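Local coordinates for hypothetical protein SIFV0014 (Sulfolobus islandicus filamentous virus, PDB 2H36) that is of unknown function but may act as an anti-CRISPR protein of the AcrID1 type, countering type I-D immunity in its archaeal host, at residues E37-F42 against I101-G106; L46-E51 against N97-Y102; E55-Y60 against D74-D79; K87-Y92 against Q105-K110. All blocks are in the same frame, centred on the assembly; numbering follows the deposited sequence.

How the contacts relate
Contacts 1, 2 and 4 are strand pairings in one curled antiparallel sheet and share strand 98-109. Contact 2 uses its beginning, contact 1 its middle and contact 4 its end, with contacts 1 and 2 sharing Ile-101 and Tyr-102, and contacts 1 and 4 sharing Gln-105 and Gly-106. The centres of contacts 1 and 4 are about 8 Å apart, and Val-104 of contact 1 packs on Leu-88 and Phe-90 of contact 4. Contact 3, which packs the loop 55-60 on the sheet, centres about 9 Å from contact 4, where Lys-87 NZ meets Thr-77 OG1. Contacts 2 and 4 are about 17 Å apart, centre to centre, near the two ends of strand 98-109.

Contact 1 of 4, residues E37-F42 against I101-G106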
# COMPACT_ATOMS: atom_id res chain seq x y z
N GLU A 37 8.98 13.79 0.57
CA GLU A 37 8.80 12.83 -0.52
C GLU A 37 9.68 11.59 -0.40
O GLU A 37 10.84 11.67 0.03
CB GLU A 37 9.12 13.39 -1.90
CG GLU A 37 10.59 13.69 -2.14
CD GLU A 37 10.83 14.46 -3.41
OE1 GLU A 37 10.21 14.12 -4.44
OE2 GLU A 37 11.64 15.40 -3.38
N PHE A 38 9.13 10.46 -0.80
CA PHE A 38 9.86 9.22 -0.80
C PHE A 38 9.55 8.52 -2.10
O PHE A 38 8.54 8.80 -2.73
CB PHE A 38 9.42 8.33 0.38
CG PHE A 38 8.04 7.76 0.21
CD1 PHE A 38 7.84 6.55 -0.44
CD2 PHE A 38 6.93 8.45 0.69
CE1 PHE A 38 6.56 6.04 -0.63
CE2 PHE A 38 5.65 7.95 0.52
CZ PHE A 38 5.46 6.74 -0.15
N LYS A 39 10.38 7.51 -2.42
CA LYS A 39 10.15 6.69 -3.60
C LYS A 39 10.73 5.32 -3.29
O LYS A 39 11.91 5.23 -2.95
CB LYS A 39 10.83 7.21 -4.86
CG LYS A 39 10.74 6.28 -6.06
CD LYS A 39 11.70 6.72 -7.15
CE LYS A 39 11.57 5.84 -8.39
NZ LYS A 39 12.59 6.15 -9.45
N ILE A 40 9.93 4.27 -3.50
CA ILE A 40 10.41 2.90 -3.27
C ILE A 40 10.23 2.08 -4.53
O ILE A 40 9.10 1.93 -5.03
CB ILE A 40 9.66 2.10 -2.20
CG1 ILE A 40 9.61 2.88 -0.89
CG2 ILE A 40 10.30 0.74 -2.02
CD1 ILE A 40 8.58 2.30 0.13
N LYS A 41 11.33 1.54 -5.05
CA LYS A 41 11.29 0.68 -6.25
C LYS A 41 11.55 -0.78 -5.91
O LYS A 41 12.48 -1.10 -5.17
CB LYS A 41 12.32 1.11 -7.26
CG LYS A 41 11.84 2.02 -8.36
CD LYS A 41 12.66 1.67 -9.60
CE LYS A 41 12.91 2.85 -10.51
NZ LYS A 41 14.19 2.58 -11.26
N PHE A 42 10.74 -1.68 -6.47
CA PHE A 42 10.86 -3.11 -6.18
C PHE A 42 11.38 -3.96 -7.34
O PHE A 42 10.73 -4.06 -8.38
CB PHE A 42 9.51 -3.70 -5.77
CG PHE A 42 8.96 -3.13 -4.49
CD1 PHE A 42 8.04 -2.09 -4.51
CD2 PHE A 42 9.36 -3.64 -3.26
CE1 PHE A 42 7.51 -1.56 -3.33
CE2 PHE A 42 8.84 -3.13 -2.07
CZ PHE A 42 7.91 -2.08 -2.11
N ILE A 101 2.93 -4.80 -6.94
CA ILE A 101 3.48 -3.44 -6.90
C ILE A 101 4.94 -3.42 -7.30
O ILE A 101 5.78 -4.08 -6.68
CB ILE A 101 3.37 -2.82 -5.49
CG1 ILE A 101 1.90 -2.78 -5.05
CG2 ILE A 101 4.02 -1.43 -5.45
CD1 ILE A 101 1.72 -2.71 -3.55
N TYR A 102 5.25 -2.66 -8.34
CA TYR A 102 6.63 -2.45 -8.73
C TYR A 102 7.21 -1.15 -8.17
O TYR A 102 8.42 -1.03 -8.01
CB TYR A 102 6.77 -2.50 -10.24
CG TYR A 102 6.68 -3.89 -10.80
CD1 TYR A 102 5.43 -4.47 -11.08
CD2 TYR A 102 7.83 -4.63 -11.05
CE1 TYR A 102 5.34 -5.76 -11.60
CE2 TYR A 102 7.75 -5.92 -11.57
CZ TYR A 102 6.50 -6.48 -11.84
OH TYR A 102 6.44 -7.76 -12.36
N GLU A 103 6.34 -0.20 -7.83
CA GLU A 103 6.80 1.10 -7.39
C GLU A 103 5.87 2.06 -6.63
O GLU A 103 4.76 2.35 -7.08
CB GLU A 103 7.16 1.97 -8.61
CG GLU A 103 7.78 3.31 -8.27
CD GLU A 103 8.35 4.04 -9.48
OE1 GLU A 103 8.81 3.37 -10.45
OE2 GLU A 103 8.35 5.30 -9.46
N VAL A 104 6.33 2.52 -5.47
CA VAL A 104 5.53 3.44 -4.68
C VAL A 104 6.27 4.77 -4.56
O VAL A 104 7.49 4.82 -4.38
CB VAL A 104 5.22 2.94 -3.25
CG1 VAL A 104 4.14 3.83 -2.60
CG2 VAL A 104 4.78 1.49 -3.25
N GLN A 105 5.50 5.85 -4.64
CA GLN A 105 6.04 7.17 -4.63
C GLN A 105 5.10 8.03 -3.82
O GLN A 105 3.88 7.83 -3.86
CB GLN A 105 6.05 7.66 -6.05
CG GLN A 105 7.00 8.77 -6.35
CD GLN A 105 7.32 8.78 -7.81
OE1 GLN A 105 6.50 8.37 -8.64
NE2 GLN A 105 8.52 9.24 -8.14
N GLY A 106 5.66 8.97 -3.06
CA GLY A 106 4.87 9.91 -2.30
C GLY A 106 5.41 11.31 -2.43
O GLY A 106 6.62 11.51 -2.59
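Strand 37-42 pairs antiparallel with the middle of strand 98-109, the axes of the two segments running at 177° and approaching to 4.7 Å. Ile-40 and Val-104 form a hydrogen-bonded pair at its centre: Ile-40 N reaches Val-104 O at 2.7 Å with a nearly straight N-H...O angle of 174°, and the return bond from Val-104 N lies in the plane of the Ile-40 carbonyl. Phe-38 and Gly-106 repeat the pattern less evenly. Gly-106 N to Phe-38 O measures 2.9 Å, whereas Phe-38 N meets Gly-106 O at 3.3 Å from above the carbonyl plane. Phe-42 N closes the ladder on Tyr-102 O, just where Tyr-102 and Glu-103 form a classic beta bulge facing Thr-91.

On one face, Phe-38 CG stands between its backbone N and carbonyl carbon (chi1 71°), which lays the ring across the partner strand, over Gly-106: Gly-106 N sits 3.6 Å above the ring plane, over its centre. Val-104 then parts its two methyls between aromatic edges, CG1 lying 3.8 Å from Phe-38 CE1 and CG2 4.1 Å from Phe-42 CE1. Leu-27 and Leu-30 of helix 19-30 pack on Phe-38 from the same face.

The other face carries Lys-39, Lys-41 and Glu-103. Glu-103 OE2 and Lys-39 NZ are 4.3 Å apart, too far for a salt bridge, while the lysines' methylenes flank the carboxylate. The chemistry is therefore two-sided: apolar packing beneath the helix, and on the reverse a looser grouping of opposite charges whose attraction is probably weak at this distance.

Contact 2 of 4, residues L46-E51 against N97-Y102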
# COMPACT_ATOMS: atom_id res chain seq x y z
N LEU A 46 6.04 -6.34 -4.90
CA LEU A 46 5.47 -6.70 -3.62
C LEU A 46 4.06 -7.17 -3.83
O LEU A 46 3.17 -6.36 -4.06
CB LEU A 46 5.46 -5.49 -2.70
CG LEU A 46 5.08 -5.86 -1.27
CD1 LEU A 46 6.34 -6.21 -0.50
CD2 LEU A 46 4.36 -4.72 -0.60
N LYS A 47 3.87 -8.49 -3.75
CA LYS A 47 2.57 -9.17 -3.95
C LYS A 47 1.59 -8.72 -2.86
O LYS A 47 1.99 -8.42 -1.75
CB LYS A 47 2.78 -10.68 -3.95
CG LYS A 47 1.61 -11.52 -4.43
CD LYS A 47 1.92 -12.98 -4.13
CE LYS A 47 1.01 -13.92 -4.90
NZ LYS A 47 1.64 -15.27 -5.10
N VAL A 48 0.31 -8.57 -3.28
CA VAL A 48 -0.67 -8.08 -2.33
C VAL A 48 -2.06 -8.38 -2.84
O VAL A 48 -2.28 -8.46 -4.04
CB VAL A 48 -0.35 -6.54 -2.21
CG1 VAL A 48 -1.48 -5.64 -2.73
CG2 VAL A 48 0.06 -6.20 -0.80
N THR A 49 -3.01 -8.57 -1.94
CA THR A 49 -4.36 -8.90 -2.39
C THR A 49 -5.11 -7.60 -2.60
O THR A 49 -4.65 -6.55 -2.15
CB THR A 49 -5.09 -9.82 -1.40
OG1 THR A 49 -5.61 -9.06 -0.31
CG2 THR A 49 -4.13 -10.86 -0.87
N GLU A 50 -6.24 -7.66 -3.31
CA GLU A 50 -7.03 -6.46 -3.61
C GLU A 50 -7.42 -5.72 -2.33
O GLU A 50 -7.27 -4.49 -2.24
CB GLU A 50 -8.27 -6.80 -4.44
CG GLU A 50 -7.98 -7.14 -5.91
CD GLU A 50 -9.11 -7.92 -6.60
OE1 GLU A 50 -9.61 -8.93 -6.03
OE2 GLU A 50 -9.49 -7.53 -7.73
N GLU A 51 -7.88 -6.46 -1.33
CA GLU A 51 -8.30 -5.84 -0.08
C GLU A 51 -7.11 -5.40 0.77
O GLU A 51 -7.18 -4.38 1.45
CB GLU A 51 -9.40 -6.64 0.63
CG GLU A 51 -8.98 -7.91 1.33
CD GLU A 51 -10.04 -8.34 2.33
OE1 GLU A 51 -10.39 -7.50 3.19
OE2 GLU A 51 -10.54 -9.51 2.26
N ASN A 97 -6.56 -10.29 -9.38
CA ASN A 97 -7.06 -10.33 -7.99
C ASN A 97 -5.85 -10.18 -7.04
O ASN A 97 -6.02 -9.81 -5.86
CB ASN A 97 -8.21 -11.28 -7.49
CG ASN A 97 -8.91 -12.10 -8.62
OD1 ASN A 97 -8.90 -11.73 -9.80
ND2 ASN A 97 -9.57 -13.19 -8.21
N LYS A 98 -4.61 -10.32 -7.61
CA LYS A 98 -3.43 -10.19 -6.75
C LYS A 98 -2.67 -9.05 -7.41
O LYS A 98 -2.42 -9.06 -8.61
CB LYS A 98 -2.49 -11.40 -6.57
CG LYS A 98 -3.05 -12.79 -6.82
CD LYS A 98 -4.18 -13.15 -5.88
CE LYS A 98 -5.07 -14.20 -6.61
NZ LYS A 98 -6.45 -14.23 -5.96
N ILE A 99 -2.30 -8.07 -6.61
CA ILE A 99 -1.65 -6.86 -7.09
C ILE A 99 -0.15 -6.93 -6.85
O ILE A 99 0.31 -7.15 -5.72
CB ILE A 99 -2.29 -5.62 -6.44
CG1 ILE A 99 -3.78 -5.61 -6.78
CG2 ILE A 99 -1.58 -4.34 -6.86
CD1 ILE A 99 -4.53 -4.47 -6.21
N TYR A 100 0.61 -6.75 -7.93
CA TYR A 100 2.07 -6.83 -7.89
C TYR A 100 2.63 -5.44 -8.07
O TYR A 100 2.76 -4.97 -9.20
CB TYR A 100 2.59 -7.76 -9.00
CG TYR A 100 2.14 -9.20 -8.84
CD1 TYR A 100 0.93 -9.63 -9.39
CD2 TYR A 100 2.91 -10.12 -8.14
CE1 TYR A 100 0.50 -10.94 -9.24
CE2 TYR A 100 2.49 -11.45 -7.98
CZ TYR A 100 1.27 -11.85 -8.54
OH TYR A 100 0.82 -13.14 -8.41
N ILE A 101 2.93 -4.80 -6.94
CA ILE A 101 3.48 -3.44 -6.90
C ILE A 101 4.94 -3.42 -7.30
O ILE A 101 5.78 -4.08 -6.68
CB ILE A 101 3.37 -2.82 -5.49
CG1 ILE A 101 1.90 -2.78 -5.05
CG2 ILE A 101 4.02 -1.43 -5.45
CD1 ILE A 101 1.72 -2.71 -3.55
N TYR A 102 5.25 -2.66 -8.34
CA TYR A 102 6.63 -2.45 -8.73
C TYR A 102 7.21 -1.15 -8.17
O TYR A 102 8.42 -1.03 -8.01
CB TYR A 102 6.77 -2.50 -10.24
CG TYR A 102 6.68 -3.89 -10.80
CD1 TYR A 102 5.43 -4.47 -11.08
CD2 TYR A 102 7.83 -4.63 -11.05
CE1 TYR A 102 5.34 -5.76 -11.60
CE2 TYR A 102 7.75 -5.92 -11.57
CZ TYR A 102 6.50 -6.48 -11.84
OH TYR A 102 6.44 -7.76 -12.36
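A short antiparallel ladder, strand 45-49 against the first residues of strand 98-109, runs into the start of helix 50-55. Leu-46 N meets Ile-101 O at 2.9 Å, in the carbonyl plane and on a lone pair. The reverse bond, Ile-101 N to Leu-46 O, is 3.3 Å long, with its donor 54° out of the carbonyl plane. Further along, Ile-99 N bonds to Val-48 O, but the bond from Val-48 N to Ile-99 O is bent and weak. The segment axes run at 151°, short of strictly antiparallel, and the bonds along the ladder are uneven.

Lys-47 and Tyr-100 project from one face side by side, pointing the same way. With CG opposite the backbone N (chi1 -167°) and the rest of the chain extended, the lysine follows the length of the phenol: its CG lies 3.7 Å from Tyr-100 CE2 and its CE 3.6 Å from Tyr-100 OH. On the other face Val-48 CG1 crosses to Ile-99 CB at 3.8 Å and approaches Ile-101 CD1. Just before helix 50-55, Thr-49 takes the N-cap position with OG1 bonded to Glu-52 N, and Glu-50 leans over Asn-97 while its OE2 forms a salt bridge with Lys-94.

Helix 19-30 covers the apolar face, with Leu-23 against Leu-46 and Ala-20 against Val-48. Tyr-53 of helix 50-55 touches both Val-48 and Ile-99, and strand 85-94 flanks strand 98-109 through Tyr-92 and Arg-93.

Contact 3 of 4, residues E55-Y60 against D74-D79; sequences ELLGNY and DQYTYD
Asp-74 OD2 is gripped by two phenols, Tyr-53 OH and the hydroxyl of Tyr-76, whose ring meets both Leu-57 and Tyr-60. Leu-57 covers a face of Tyr-76 in a CH-pi contact, CG lying 3.8 Å from the centroid and 17° off the normal. The Tyr-60 ring receives the edge of Tyr-76. The two form a T-shaped pair with centroids 4.7 Å apart and planes at 64°, Tyr-76 CD2 standing 3.4 Å above the Tyr-60 plane, toward the rim. Tyr-60 CG stands between its backbone N and carbonyl carbon, which helps to set its ring against that edge.

Tyr-60 CB lies over one face of Tyr-78, 4.0 Å from the centroid and 24° off the normal. Leu-57 O, in the plane of the Tyr-78 ring at its edge, accepts a hydrogen bond from Tyr-78 OH. This bond and that of Tyr-76 OH to Asp-74 are modelled very short, and their exact lengths are doubtful.

Gly-58, with positive phi, is where the chain leaves its helical course after helix 50-55. What follows is a helix-to-strand connection that leads into strand 62-66 and packs through a tyrosine cluster on strand 71-79, the partner of that strand.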
# COMPACT_ATOMS: atom_id res chain seq x y z
N GLU A 55 -6.63 -1.51 1.95
CA GLU A 55 -6.28 -1.21 3.33
C GLU A 55 -5.05 -0.29 3.42
O GLU A 55 -4.85 0.39 4.42
CB GLU A 55 -6.00 -2.51 4.07
CG GLU A 55 -6.17 -2.45 5.58
CD GLU A 55 -6.21 -3.84 6.20
OE1 GLU A 55 -6.61 -4.81 5.50
OE2 GLU A 55 -5.86 -3.97 7.40
N LEU A 56 -4.24 -0.29 2.37
CA LEU A 56 -3.03 0.50 2.28
C LEU A 56 -3.31 1.92 1.82
O LEU A 56 -2.45 2.80 1.92
CB LEU A 56 -2.16 -0.06 1.16
CG LEU A 56 -0.85 -0.81 1.36
CD1 LEU A 56 -0.73 -1.43 2.73
CD2 LEU A 56 -0.73 -1.87 0.28
N LEU A 57 -4.51 2.12 1.30
CA LEU A 57 -4.93 3.40 0.74
C LEU A 57 -5.67 4.22 1.79
O LEU A 57 -5.48 5.43 1.88
CB LEU A 57 -5.87 3.15 -0.45
CG LEU A 57 -5.40 2.89 -1.88
CD1 LEU A 57 -3.97 2.37 -2.02
CD2 LEU A 57 -6.38 1.96 -2.55
N GLY A 58 -6.52 3.55 2.56
CA GLY A 58 -7.36 4.15 3.58
C GLY A 58 -7.83 5.59 3.56
O GLY A 58 -7.20 6.46 4.17
N ASN A 59 -9.01 5.81 2.93
CA ASN A 59 -9.63 7.16 2.94
C ASN A 59 -9.08 8.41 2.23
O ASN A 59 -9.18 9.53 2.75
CB ASN A 59 -10.03 7.49 4.38
CG ASN A 59 -11.21 8.45 4.44
OD1 ASN A 59 -12.34 8.10 4.10
ND2 ASN A 59 -10.94 9.68 4.88
N TYR A 60 -8.61 8.18 0.98
CA TYR A 60 -8.10 9.28 0.18
C TYR A 60 -9.34 10.09 -0.18
O TYR A 60 -10.46 9.65 0.04
CB TYR A 60 -7.47 8.71 -1.09
CG TYR A 60 -8.25 7.54 -1.64
CD1 TYR A 60 -7.99 6.23 -1.21
CD2 TYR A 60 -9.28 7.74 -2.58
CE1 TYR A 60 -8.73 5.15 -1.70
CE2 TYR A 60 -10.02 6.67 -3.07
CZ TYR A 60 -9.74 5.38 -2.63
OH TYR A 60 -10.45 4.31 -3.11
N ASP A 74 -1.30 4.22 -10.42
CA ASP A 74 -2.49 4.58 -9.69
C ASP A 74 -2.15 5.71 -8.74
O ASP A 74 -1.24 5.61 -7.92
CB ASP A 74 -2.90 3.28 -9.01
CG ASP A 74 -4.33 3.28 -8.55
OD1 ASP A 74 -5.08 4.19 -8.99
OD2 ASP A 74 -4.70 2.37 -7.75
N GLN A 75 -2.89 6.81 -8.85
CA GLN A 75 -2.60 7.95 -8.00
C GLN A 75 -3.71 8.27 -6.98
O GLN A 75 -4.90 8.25 -7.29
CB GLN A 75 -2.30 9.15 -8.88
CG GLN A 75 -1.75 10.33 -8.13
CD GLN A 75 -1.18 11.36 -9.07
OE1 GLN A 75 -1.67 12.49 -9.12
NE2 GLN A 75 -0.14 10.99 -9.82
N TYR A 76 -3.29 8.59 -5.75
CA TYR A 76 -4.21 8.89 -4.66
C TYR A 76 -3.95 10.25 -4.01
O TYR A 76 -2.80 10.66 -3.86
CB TYR A 76 -4.16 7.77 -3.63
CG TYR A 76 -4.71 6.49 -4.21
CD1 TYR A 76 -3.89 5.62 -4.94
CD2 TYR A 76 -6.07 6.18 -4.08
CE1 TYR A 76 -4.41 4.47 -5.51
CE2 TYR A 76 -6.59 5.02 -4.65
CZ TYR A 76 -5.75 4.18 -5.36
OH TYR A 76 -6.25 3.03 -5.91
N THR A 77 -5.02 10.95 -3.65
CA THR A 77 -4.90 12.29 -3.12
C THR A 77 -5.44 12.35 -1.71
O THR A 77 -6.51 11.81 -1.42
CB THR A 77 -5.64 13.30 -4.01
OG1 THR A 77 -4.85 13.57 -5.17
CG2 THR A 77 -5.90 14.61 -3.26
N TYR A 78 -4.68 13.02 -0.84
CA TYR A 78 -5.09 13.23 0.54
C TYR A 78 -5.06 14.73 0.84
O TYR A 78 -4.00 15.32 1.05
CB TYR A 78 -4.19 12.45 1.48
CG TYR A 78 -4.15 10.96 1.20
CD1 TYR A 78 -3.27 10.43 0.25
CD2 TYR A 78 -5.00 10.09 1.88
CE1 TYR A 78 -3.23 9.06 -0.01
CE2 TYR A 78 -4.97 8.71 1.63
CZ TYR A 78 -4.08 8.21 0.68
OH TYR A 78 -4.06 6.86 0.44
N ASP A 79 -6.25 15.33 0.83
CA ASP A 79 -6.40 16.73 1.18
C ASP A 79 -6.01 16.97 2.63
O ASP A 79 -6.61 16.40 3.54
CB ASP A 79 -7.84 17.19 0.92
CG ASP A 79 -8.16 17.31 -0.56
OD1 ASP A 79 -7.23 17.19 -1.39
OD2 ASP A 79 -9.34 17.54 -0.89

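Contact 4 of 4, residues K87-Y92 against Q105-K110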
# COMPACT_ATOMS: atom_id res chain seq x y z
N LYS A 87 0.01 13.39 -2.48
CA LYS A 87 -0.09 12.42 -3.57
C LYS A 87 0.71 11.15 -3.38
O LYS A 87 1.93 11.18 -3.30
CB LYS A 87 0.42 13.03 -4.88
CG LYS A 87 -0.24 14.33 -5.29
CD LYS A 87 -1.52 14.07 -6.02
CE LYS A 87 -2.32 15.34 -6.19
NZ LYS A 87 -3.54 15.07 -7.00
N LEU A 88 -0.00 10.02 -3.28
CA LEU A 88 0.62 8.71 -3.16
C LEU A 88 0.40 8.08 -4.53
O LEU A 88 -0.67 8.23 -5.11
CB LEU A 88 0.04 7.97 -1.96
CG LEU A 88 0.41 6.50 -1.81
CD1 LEU A 88 1.88 6.38 -1.45
CD2 LEU A 88 -0.47 5.87 -0.75
N GLU A 89 1.40 7.36 -5.03
CA GLU A 89 1.28 6.75 -6.36
C GLU A 89 1.84 5.34 -6.43
O GLU A 89 3.02 5.13 -6.11
CB GLU A 89 1.99 7.63 -7.37
CG GLU A 89 2.01 7.09 -8.78
CD GLU A 89 2.70 8.05 -9.74
OE1 GLU A 89 2.04 9.02 -10.19
OE2 GLU A 89 3.90 7.83 -10.04
N PHE A 90 1.01 4.37 -6.83
CA PHE A 90 1.46 2.97 -7.00
C PHE A 90 1.53 2.48 -8.43
O PHE A 90 0.51 2.49 -9.14
CB PHE A 90 0.49 2.00 -6.34
CG PHE A 90 0.38 2.16 -4.84
CD1 PHE A 90 -0.54 3.05 -4.29
CD2 PHE A 90 1.17 1.41 -3.99
CE1 PHE A 90 -0.66 3.19 -2.92
CE2 PHE A 90 1.05 1.54 -2.61
CZ PHE A 90 0.14 2.43 -2.08
N THR A 91 2.70 1.91 -8.79
CA THR A 91 2.85 1.41 -10.15
C THR A 91 2.72 -0.08 -9.95
O THR A 91 3.44 -0.65 -9.13
CB THR A 91 4.19 1.71 -10.80
OG1 THR A 91 4.31 3.12 -10.99
CG2 THR A 91 4.29 1.04 -12.15
N TYR A 92 1.79 -0.72 -10.65
CA TYR A 92 1.60 -2.16 -10.49
C TYR A 92 0.90 -2.98 -11.57
O TYR A 92 -0.03 -2.51 -12.22
CB TYR A 92 0.68 -2.45 -9.30
CG TYR A 92 -0.78 -2.09 -9.50
CD1 TYR A 92 -1.32 -0.95 -8.91
CD2 TYR A 92 -1.63 -2.92 -10.23
CE1 TYR A 92 -2.67 -0.63 -9.07
CE2 TYR A 92 -2.97 -2.61 -10.41
CZ TYR A 92 -3.49 -1.47 -9.82
OH TYR A 92 -4.81 -1.16 -9.98
N GLN A 105 5.50 5.85 -4.64
CA GLN A 105 6.04 7.17 -4.63
C GLN A 105 5.10 8.03 -3.82
O GLN A 105 3.88 7.83 -3.86
CB GLN A 105 6.05 7.66 -6.05
CG GLN A 105 7.00 8.77 -6.35
CD GLN A 105 7.32 8.78 -7.81
OE1 GLN A 105 6.50 8.37 -8.64
NE2 GLN A 105 8.52 9.24 -8.14
N GLY A 106 5.66 8.97 -3.06
CA GLY A 106 4.87 9.91 -2.30
C GLY A 106 5.41 11.31 -2.43
O GLY A 106 6.62 11.51 -2.59
N TRP A 107 4.52 12.30 -2.39
CA TRP A 107 4.92 13.71 -2.39
C TRP A 107 3.73 14.60 -2.02
O TRP A 107 2.58 14.13 -1.98
CB TRP A 107 5.56 14.12 -3.74
CG TRP A 107 4.63 14.11 -4.92
CD1 TRP A 107 4.03 15.20 -5.49
CD2 TRP A 107 4.21 12.97 -5.69
NE1 TRP A 107 3.25 14.81 -6.55
CE2 TRP A 107 3.34 13.45 -6.70
CE3 TRP A 107 4.46 11.59 -5.61
CZ2 TRP A 107 2.72 12.59 -7.63
CZ3 TRP A 107 3.85 10.74 -6.53
CH2 TRP A 107 2.99 11.25 -7.53
N ARG A 108 4.01 15.87 -1.73
CA ARG A 108 2.98 16.86 -1.40
C ARG A 108 2.95 18.02 -2.40
O ARG A 108 3.99 18.41 -2.93
CB ARG A 108 3.18 17.38 0.03
CG ARG A 108 3.21 16.30 1.09
CD ARG A 108 3.53 16.86 2.46
NE ARG A 108 3.93 15.81 3.39
CZ ARG A 108 3.11 15.20 4.25
NH1 ARG A 108 1.83 15.55 4.30
NH2 ARG A 108 3.55 14.25 5.06
N GLU A 109 1.76 18.56 -2.65
CA GLU A 109 1.55 19.72 -3.52
C GLU A 109 0.58 20.75 -2.95
O GLU A 109 -0.36 20.38 -2.24
CB GLU A 109 0.83 19.31 -4.80
CG GLU A 109 1.71 18.79 -5.91
CD GLU A 109 0.96 17.90 -6.89
OE1 GLU A 109 -0.29 17.84 -6.83
OE2 GLU A 109 1.62 17.23 -7.71
N LYS A 110 0.79 22.03 -3.28
CA LYS A 110 -0.14 23.08 -2.85
C LYS A 110 -1.41 23.03 -3.72
O LYS A 110 -1.35 22.78 -4.92
CB LYS A 110 0.50 24.47 -2.95
CG LYS A 110 1.74 24.67 -2.08
CD LYS A 110 2.39 26.02 -2.41
CE LYS A 110 3.87 25.99 -2.09
NZ LYS A 110 4.57 27.17 -2.90
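Trp-107 and Lys-87 cross on one face of the hairpin formed by strands 85-94 and 98-109, the lysine's beginning laid over the indole. Lys-87 CB is 3.7 Å from the centroid of the six-membered ring of Trp-107 and 23° off its normal, a CH-pi contact. The tryptophan is brought there by chi1 of 67°, which sets CG between backbone N and carbonyl carbon and tips the indole across the neighbouring strand. Lys-87 then bends at chi2 and carries its amine beyond the ring to Thr-77 OG1, its CE passing 3.3 Å from Glu-109 OE1.

Two carboxylates approach the indole in its plane. Trp-107 NE1 donates to Glu-109 OE2 at 3.1 Å, the nitrogen standing above the carboxylate plane. Glu-89, extended from the backbone, brings OE1 to within 3.6 Å of Trp-107 CH2, its carboxylate turned 80° to the ring; that oxygen is also bonded to Gln-75 NE2. Beside it Gln-105 points the same way.

Four backbone bonds hold this register: Lys-87 with Trp-107 (Lys-87 N to Trp-107 O, 2.7 Å) and Glu-89 with Gln-105 (Glu-89 N to Gln-105 O, 2.8 Å), each pair bonded both ways.

The indole therefore meets aliphatic carbon over a face and carboxylate oxygens at its rim, where ring hydrogens are probably slightly positive. Lys-87 NZ, 4.3 Å from Glu-109 OE1, may temper its negative charge without a salt bridge.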